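Local coordinates for protein 2-oxoglutarate-dependent dioxygenase tropC (Talaromyces stipitatus, PDB 6XJJ) that acts as a non-haem iron, 2-oxoglutarate-dependent dioxygenase in the biosynthesis of fungal tropolones, at residues V40-D45 with N71-F76; I283-T288 with G295-A300. All blocks are in the same frame, centred on the assembly; numbering follows the deposited sequence.

Contact 1 of 2, residues V40-D45 with N71-F76; sequences VIPTVD and NKYGFF
The methyl end of I41 fills the hollow between Y73 and F75, showing how two chain segments can interlock by shape with no hydrogen bond between them. I41 CD1 lies 3.9 Å from Y73 CB and 4.0 Å from F75 CB, while the other branch, CG2, stands anti to the backbone N and settles on the backbone of F76, 3.7 Å from its CA. The I41 and Y73 side chains run antiparallel, I41 reaching in beside the base of Y73 as Y73 reaches out past I41. Next along, the ring of P42 is a second bump, its CD obliquely placed 3.7 Å from Y73 CD2. The phenol group at the end of Y73 is hydrogen-bonded to E39 OE1, just before the first segment. A third bump is V44, whose CG2 comes to 3.3 Å from F76 CD2 at the edge of the ring. With chi1 at 41°, F76 CG sits between its own N and carbonyl carbon, which turns the ring alongside residues 42-44, toward V44. Strands 43-45 and 75-79 are parallel neighbours at one end of the main sheet; backbone hydrogen bonds run from V44, and from P42 just ahead of the strand, to N77, and from V44 to V79. Helix 56-72 makes the beta-alpha-beta crossover, packing A69, E65 and V66 against P42, V44 and F76.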
ATOM      1  N   VAL A  40       5.917  18.121  -8.822  1.00100.83           N
ATOM      2  CA  VAL A  40       6.547  16.817  -8.667  1.00 94.27           C
ATOM      3  C   VAL A  40       6.174  16.273  -7.297  1.00 84.30           C
ATOM      4  O   VAL A  40       6.048  17.034  -6.331  1.00 79.96           O
ATOM      5  CB  VAL A  40       8.080  16.905  -8.823  1.00 87.10           C
ATOM      6  CG1 VAL A  40       8.724  17.588  -7.608  1.00 95.80           C
ATOM      7  CG2 VAL A  40       8.685  15.527  -9.107  1.00 95.26           C
ATOM      8  N   ILE A  41       5.992  14.961  -7.214  1.00 84.19           N
ATOM      9  CA  ILE A  41       5.772  14.325  -5.908  1.00 88.06           C
ATOM     10  C   ILE A  41       7.040  14.460  -5.069  1.00 73.48           C
ATOM     11  O   ILE A  41       8.133  14.092  -5.539  1.00 68.55           O
ATOM     12  CB  ILE A  41       5.391  12.859  -6.094  1.00 84.21           C
ATOM     13  CG1 ILE A  41       4.078  12.744  -6.875  1.00 82.04           C
ATOM     14  CG2 ILE A  41       5.281  12.150  -4.750  1.00 79.54           C
ATOM     15  CD1 ILE A  41       2.851  13.353  -6.172  1.00 69.31           C
ATOM     16  N   PRO A  42       6.961  14.968  -3.843  1.00 70.79           N
ATOM     17  CA  PRO A  42       8.175  15.185  -3.051  1.00 75.93           C
ATOM     18  C   PRO A  42       8.695  13.900  -2.421  1.00 77.59           C
ATOM     19  O   PRO A  42       8.007  12.881  -2.336  1.00 69.52           O
ATOM     20  CB  PRO A  42       7.726  16.178  -1.974  1.00 62.01           C
ATOM     21  CG  PRO A  42       6.280  15.925  -1.808  1.00 67.76           C
ATOM     22  CD  PRO A  42       5.761  15.486  -3.155  1.00 75.65           C
ATOM     23  N   THR A  43       9.949  13.983  -1.977  1.00 69.02           N
ATOM     24  CA  THR A  43      10.613  12.940  -1.206  1.00 78.86           C
ATOM     25  C   THR A  43      10.848  13.450   0.208  1.00 66.99           C
ATOM     26  O   THR A  43      11.348  14.563   0.388  1.00 69.16           O
ATOM     27  CB  THR A  43      11.955  12.556  -1.831  1.00 68.57           C
ATOM     28  OG1 THR A  43      11.751  12.024  -3.146  1.00 79.06           O
ATOM     29  CG2 THR A  43      12.677  11.528  -0.968  1.00 74.83           C
ATOM     30  N   VAL A  44      10.515  12.630   1.202  1.00 72.97           N
ATOM     31  CA  VAL A  44      10.697  12.988   2.604  1.00 78.46           C
ATOM     32  C   VAL A  44      11.576  11.938   3.265  1.00 72.66           C
ATOM     33  O   VAL A  44      11.290  10.737   3.190  1.00 73.47           O
ATOM     34  CB  VAL A  44       9.359  13.104   3.350  1.00 81.30           C
ATOM     35  CG1 VAL A  44       9.600  13.514   4.796  1.00 73.89           C
ATOM     36  CG2 VAL A  44       8.459  14.092   2.656  1.00 78.80           C
ATOM     37  N   ASP A  45      12.628  12.399   3.927  1.00 79.61           N
ATOM     38  CA  ASP A  45      13.547  11.541   4.655  1.00 72.12           C
ATOM     39  C   ASP A  45      13.147  11.550   6.127  1.00 83.40           C
ATOM     40  O   ASP A  45      13.167  12.604   6.774  1.00 87.35           O
ATOM     41  CB  ASP A  45      14.982  12.034   4.463  1.00 76.67           C
ATOM     42  CG  ASP A  45      16.007  11.170   5.181  1.00 83.24           C
ATOM     43  OD1 ASP A  45      15.600  10.221   5.884  1.00 80.96           O
ATOM     44  OD2 ASP A  45      17.224  11.437   5.037  1.00 87.90           O
ATOM     45  N   ASN A  71      -0.969  16.977   2.690  1.00 73.71           N
ATOM     46  CA  ASN A  71      -2.024  17.962   2.556  1.00 74.57           C
ATOM     47  C   ASN A  71      -2.140  18.481   1.131  1.00 73.46           C
ATOM     48  O   ASN A  71      -3.228  18.880   0.704  1.00 72.76           O
ATOM     49  CB  ASN A  71      -1.782  19.095   3.551  1.00 71.85           C
ATOM     50  CG  ASN A  71      -2.795  20.193   3.433  1.00 70.38           C
ATOM     51  OD1 ASN A  71      -3.120  20.645   2.338  1.00 84.91           O
ATOM     52  ND2 ASN A  71      -3.425  20.516   4.550  1.00 74.42           N
ATOM     53  N   LYS A  72      -1.045  18.477   0.381  1.00 81.23           N
ATOM     54  CA  LYS A  72      -1.032  19.039  -0.961  1.00 68.74           C
ATOM     55  C   LYS A  72      -1.237  17.975  -2.031  1.00 75.77           C
ATOM     56  O   LYS A  72      -2.105  18.129  -2.893  1.00 83.89           O
ATOM     57  CB  LYS A  72       0.286  19.793  -1.190  1.00 71.53           C
ATOM     58  CG  LYS A  72       0.392  20.544  -2.502  1.00 77.70           C
ATOM     59  CD  LYS A  72       1.671  21.379  -2.512  1.00 90.09           C
ATOM     60  CE  LYS A  72       1.825  22.189  -3.787  1.00 99.57           C
ATOM     61  NZ  LYS A  72       3.049  23.045  -3.747  1.00 98.56           N
ATOM     62  N   TYR A  73      -0.472  16.881  -1.984  1.00 70.61           N
ATOM     63  CA  TYR A  73      -0.555  15.852  -3.008  1.00 61.15           C
ATOM     64  C   TYR A  73      -1.230  14.572  -2.542  1.00 69.98           C
ATOM     65  O   TYR A  73      -1.635  13.765  -3.385  1.00 69.71           O
ATOM     66  CB  TYR A  73       0.846  15.488  -3.527  1.00 60.16           C
ATOM     67  CG  TYR A  73       1.651  16.668  -4.031  1.00 76.09           C
ATOM     68  CD1 TYR A  73       1.498  17.149  -5.326  1.00 85.73           C
ATOM     69  CD2 TYR A  73       2.580  17.292  -3.209  1.00 71.69           C
ATOM     70  CE1 TYR A  73       2.241  18.229  -5.779  1.00 80.76           C
ATOM     71  CE2 TYR A  73       3.323  18.363  -3.651  1.00 72.21           C
ATOM     72  CZ  TYR A  73       3.152  18.828  -4.937  1.00 86.17           C
ATOM     73  OH  TYR A  73       3.898  19.898  -5.374  1.00100.34           O
ATOM     74  N   GLY A  74      -1.353  14.350  -1.238  1.00 86.21           N
ATOM     75  CA  GLY A  74      -1.771  13.044  -0.772  1.00 72.61           C
ATOM     76  C   GLY A  74      -0.767  11.942  -1.018  1.00 74.38           C
ATOM     77  O   GLY A  74      -1.022  10.801  -0.626  1.00 69.51           O
ATOM     78  N   PHE A  75       0.354  12.236  -1.682  1.00 75.48           N
ATOM     79  CA  PHE A  75       1.439  11.285  -1.847  1.00 69.65           C
ATOM     80  C   PHE A  75       2.759  11.919  -1.443  1.00 77.77           C
ATOM     81  O   PHE A  75       2.936  13.136  -1.538  1.00 82.54           O
ATOM     82  CB  PHE A  75       1.685  10.772  -3.279  1.00 80.09           C
ATOM     83  CG  PHE A  75       0.661   9.810  -3.825  1.00 68.55           C
ATOM     84  CD1 PHE A  75      -0.676   9.835  -3.469  1.00 75.88           C
ATOM     85  CD2 PHE A  75       1.123   8.732  -4.573  1.00 64.96           C
ATOM     86  CE1 PHE A  75      -1.567   8.889  -3.999  1.00 69.35           C
ATOM     87  CE2 PHE A  75       0.266   7.783  -5.063  1.00 71.95           C
ATOM     88  CZ  PHE A  75      -1.081   7.852  -4.774  1.00 77.14           C
ATOM     89  N   PHE A  76       3.688  11.064  -1.013  1.00 70.05           N
ATOM     90  CA  PHE A  76       5.117  11.327  -1.108  1.00 66.88           C
ATOM     91  C   PHE A  76       5.888  10.026  -1.293  1.00 70.91           C
ATOM     92  O   PHE A  76       5.366   8.925  -1.098  1.00 74.41           O
ATOM     93  CB  PHE A  76       5.789  12.013   0.097  1.00 70.90           C
ATOM     94  CG  PHE A  76       5.354  11.535   1.469  1.00 81.20           C
ATOM     95  CD1 PHE A  76       4.238  10.746   1.691  1.00 81.16           C
ATOM     96  CD2 PHE A  76       6.314  11.554   2.478  1.00 75.59           C
ATOM     97  CE1 PHE A  76       3.933  10.286   2.959  1.00 80.52           C
ATOM     98  CE2 PHE A  76       6.040  11.040   3.732  1.00 87.15           C
ATOM     99  CZ  PHE A  76       4.854  10.388   3.958  1.00 74.56           C
TER

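Contact 2 of 2, residues I283-T288 with G295-A300; sequences INMGDT and GYYRSA
M285 bends over the start of the Y297 side chain and the backbone just beyond it. Its CB lies 3.2 Å from R298 O, and its CG 3.9 Å from Y297 CB. Turns at chi2 (-68°) and chi3 then lead the sulfur to a Met-aromatic position, SD 5.2 Å from the centroid of the Y297 ring and obliquely placed, 39° off the normal. The ring's far end is tied elsewhere, Y297 OH bonding to L196 O of helix 171-204. Here strand 281-285 runs out of the sheet of the double-stranded beta-helix, the jelly-roll core of 2-oxoglutarate oxygenases, and G286 takes the N-cap position of helix 287-292. The chain then comes back on itself, and S299 faces the turn it left behind: S299 OG donates to D287 OD1 at 2.7 Å. The hydroxyl meets the carboxylate on its anti side, 33° out of its plane. D287 OD2 is held separately by T244 OG1, so both carboxylate oxygens have partners. S299 CB also rests 3.4 Å from G286 O. Next door is the iron site of H243, D245 and H302: N284 ND2 bonds to D245 OD2, and A300 O accepts from H302 ND1.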
ATOM      1  N   ILE A 283       4.072   6.532  -0.359  1.00 65.85           N
ATOM      2  CA  ILE A 283       3.113   6.642   0.726  1.00 71.06           C
ATOM      3  C   ILE A 283       1.977   7.518   0.239  1.00 64.76           C
ATOM      4  O   ILE A 283       2.218   8.599  -0.309  1.00 72.95           O
ATOM      5  CB  ILE A 283       3.755   7.258   1.980  1.00 74.98           C
ATOM      6  CG1 ILE A 283       5.042   6.525   2.374  1.00 64.52           C
ATOM      7  CG2 ILE A 283       2.754   7.295   3.124  1.00 67.31           C
ATOM      8  CD1 ILE A 283       4.870   5.080   2.694  1.00 61.60           C
ATOM      9  N   ASN A 284       0.745   7.057   0.424  1.00 72.79           N
ATOM     10  CA  ASN A 284      -0.407   7.908   0.165  1.00 63.22           C
ATOM     11  C   ASN A 284      -1.485   7.689   1.213  1.00 60.43           C
ATOM     12  O   ASN A 284      -1.557   6.644   1.866  1.00 63.41           O
ATOM     13  CB  ASN A 284      -1.022   7.650  -1.200  1.00 64.00           C
ATOM     14  CG  ASN A 284      -1.481   6.239  -1.357  1.00 54.98           C
ATOM     15  OD1 ASN A 284      -0.805   5.320  -0.916  1.00 88.62           O
ATOM     16  ND2 ASN A 284      -2.707   6.066  -1.817  1.00 61.83           N
ATOM     17  N   MET A 285      -2.351   8.684   1.320  1.00 66.62           N
ATOM     18  CA  MET A 285      -3.473   8.669   2.241  1.00 70.86           C
ATOM     19  C   MET A 285      -4.713   8.093   1.556  1.00 73.10           C
ATOM     20  O   MET A 285      -4.886   8.209   0.338  1.00 68.46           O
ATOM     21  CB  MET A 285      -3.762  10.090   2.717  1.00 63.18           C
ATOM     22  CG  MET A 285      -2.545  10.824   3.298  1.00 74.33           C
ATOM     23  SD  MET A 285      -1.918  10.169   4.868  1.00 76.11           S
ATOM     24  CE  MET A 285      -0.613   9.056   4.324  1.00 71.67           C
ATOM     25  N   GLY A 286      -5.580   7.473   2.358  1.00 71.29           N
ATOM     26  CA  GLY A 286      -6.824   6.911   1.886  1.00 61.50           C
ATOM     27  C   GLY A 286      -8.033   7.727   2.325  1.00 73.82           C
ATOM     28  O   GLY A 286      -7.933   8.757   2.990  1.00 71.75           O
ATOM     29  N   ASP A 287      -9.207   7.222   1.937  1.00 70.99           N
ATOM     30  CA  ASP A 287     -10.453   7.945   2.185  1.00 74.72           C
ATOM     31  C   ASP A 287     -10.779   8.017   3.675  1.00 67.76           C
ATOM     32  O   ASP A 287     -11.269   9.043   4.162  1.00 69.57           O
ATOM     33  CB  ASP A 287     -11.594   7.277   1.419  1.00 79.92           C
ATOM     34  CG  ASP A 287     -11.421   7.373  -0.082  1.00 68.85           C
ATOM     35  OD1 ASP A 287     -10.642   8.237  -0.534  1.00 62.91           O
ATOM     36  OD2 ASP A 287     -12.043   6.566  -0.806  1.00 74.58           O
ATOM     37  N   THR A 288     -10.532   6.934   4.414  1.00 72.54           N
ATOM     38  CA  THR A 288     -10.779   6.952   5.854  1.00 79.26           C
ATOM     39  C   THR A 288      -9.940   8.021   6.545  1.00 73.65           C
ATOM     40  O   THR A 288     -10.432   8.724   7.434  1.00 74.22           O
ATOM     41  CB  THR A 288     -10.493   5.575   6.451  1.00 68.67           C
ATOM     42  OG1 THR A 288     -11.367   4.608   5.855  1.00 75.59           O
ATOM     43  CG2 THR A 288     -10.715   5.578   7.953  1.00 77.21           C
ATOM     44  N   GLY A 295     -10.198  16.519   5.602  1.00 84.20           N
ATOM     45  CA  GLY A 295      -9.535  16.635   4.318  1.00 75.18           C
ATOM     46  C   GLY A 295      -8.127  17.174   4.425  1.00 78.80           C
ATOM     47  O   GLY A 295      -7.490  17.431   3.394  1.00 65.19           O
ATOM     48  N   TYR A 296      -7.620  17.347   5.651  1.00 76.18           N
ATOM     49  CA  TYR A 296      -6.298  17.929   5.852  1.00 78.39           C
ATOM     50  C   TYR A 296      -5.217  17.025   5.275  1.00 75.60           C
ATOM     51  O   TYR A 296      -4.247  17.508   4.676  1.00 62.13           O
ATOM     52  CB  TYR A 296      -6.086  18.187   7.346  1.00 69.06           C
ATOM     53  CG  TYR A 296      -4.763  18.795   7.705  1.00 79.75           C
ATOM     54  CD1 TYR A 296      -4.521  20.144   7.502  1.00 73.12           C
ATOM     55  CD2 TYR A 296      -3.760  18.026   8.274  1.00 79.59           C
ATOM     56  CE1 TYR A 296      -3.304  20.709   7.838  1.00 71.82           C
ATOM     57  CE2 TYR A 296      -2.547  18.574   8.616  1.00 75.66           C
ATOM     58  CZ  TYR A 296      -2.321  19.919   8.397  1.00 80.87           C
ATOM     59  OH  TYR A 296      -1.111  20.478   8.737  1.00 75.78           O
ATOM     60  N   TYR A 297      -5.371  15.712   5.430  1.00 73.60           N
ATOM     61  CA  TYR A 297      -4.585  14.734   4.688  1.00 77.51           C
ATOM     62  C   TYR A 297      -5.456  14.247   3.531  1.00 75.40           C
ATOM     63  O   TYR A 297      -6.529  13.677   3.752  1.00 77.71           O
ATOM     64  CB  TYR A 297      -4.137  13.590   5.599  1.00 80.58           C
ATOM     65  CG  TYR A 297      -3.201  14.021   6.732  1.00 75.69           C
ATOM     66  CD1 TYR A 297      -2.257  15.023   6.543  1.00 64.87           C
ATOM     67  CD2 TYR A 297      -3.253  13.408   7.982  1.00 75.42           C
ATOM     68  CE1 TYR A 297      -1.404  15.416   7.571  1.00 79.98           C
ATOM     69  CE2 TYR A 297      -2.405  13.796   9.014  1.00 68.00           C
ATOM     70  CZ  TYR A 297      -1.482  14.797   8.799  1.00 70.17           C
ATOM     71  OH  TYR A 297      -0.638  15.179   9.815  1.00 67.30           O
ATOM     72  N   ARG A 298      -5.007  14.498   2.300  1.00 80.60           N
ATOM     73  CA  ARG A 298      -5.823  14.248   1.116  1.00 65.28           C
ATOM     74  C   ARG A 298      -5.699  12.811   0.614  1.00 70.88           C
ATOM     75  O   ARG A 298      -4.599  12.255   0.540  1.00 82.78           O
ATOM     76  CB  ARG A 298      -5.431  15.194  -0.023  1.00 66.01           C
ATOM     77  CG  ARG A 298      -5.780  16.667   0.145  1.00 83.71           C
ATOM     78  CD  ARG A 298      -5.522  17.376  -1.202  1.00 87.19           C
ATOM     79  NE  ARG A 298      -6.294  16.720  -2.267  1.00 76.89           N
ATOM     80  CZ  ARG A 298      -5.780  16.081  -3.323  1.00 69.39           C
ATOM     81  NH1 ARG A 298      -6.587  15.493  -4.188  1.00 76.42           N
ATOM     82  NH2 ARG A 298      -4.476  16.048  -3.555  1.00 83.82           N
ATOM     83  N   SER A 299      -6.841  12.225   0.231  1.00 65.92           N
ATOM     84  CA  SER A 299      -6.873  11.006  -0.577  1.00 70.94           C
ATOM     85  C   SER A 299      -7.005  11.406  -2.044  1.00 71.20           C
ATOM     86  O   SER A 299      -8.018  11.990  -2.446  1.00 72.60           O
ATOM     87  CB  SER A 299      -8.025  10.084  -0.169  1.00 70.28           C
ATOM     88  OG  SER A 299      -8.045   8.919  -0.983  1.00 71.24           O
ATOM     89  N   ALA A 300      -5.992  11.079  -2.840  1.00 65.28           N
ATOM     90  CA  ALA A 300      -5.880  11.540  -4.213  1.00 63.10           C
ATOM     91  C   ALA A 300      -6.091  10.382  -5.180  1.00 72.66           C
ATOM     92  O   ALA A 300      -5.637   9.261  -4.937  1.00 59.93           O
ATOM     93  CB  ALA A 300      -4.512  12.186  -4.468  1.00 67.70           C
TER

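The two contacts lie with centres 11 Å apart, on neighbouring strands of one sheet, which can join parts far apart in sequence. Contact 1, in the N-terminal family region, is complete in sequence well ahead of contact 2, in the Fe2OG dioxygenase region. They meet where strand 75-79 runs antiparallel to strand 281-285. Probable backbone hydrogen bonds link F76 O to I283 N at 2.8 Å and G74 O to M285 N at 3.2 Å. F75 packs on N284 between them and meets H302 edge-to-face. The N-terminal beta-alpha-beta unit thus extends the catalytic sheet, and both contacts adjoin the iron site, with residues 71-76 and 295-300 each reaching H302.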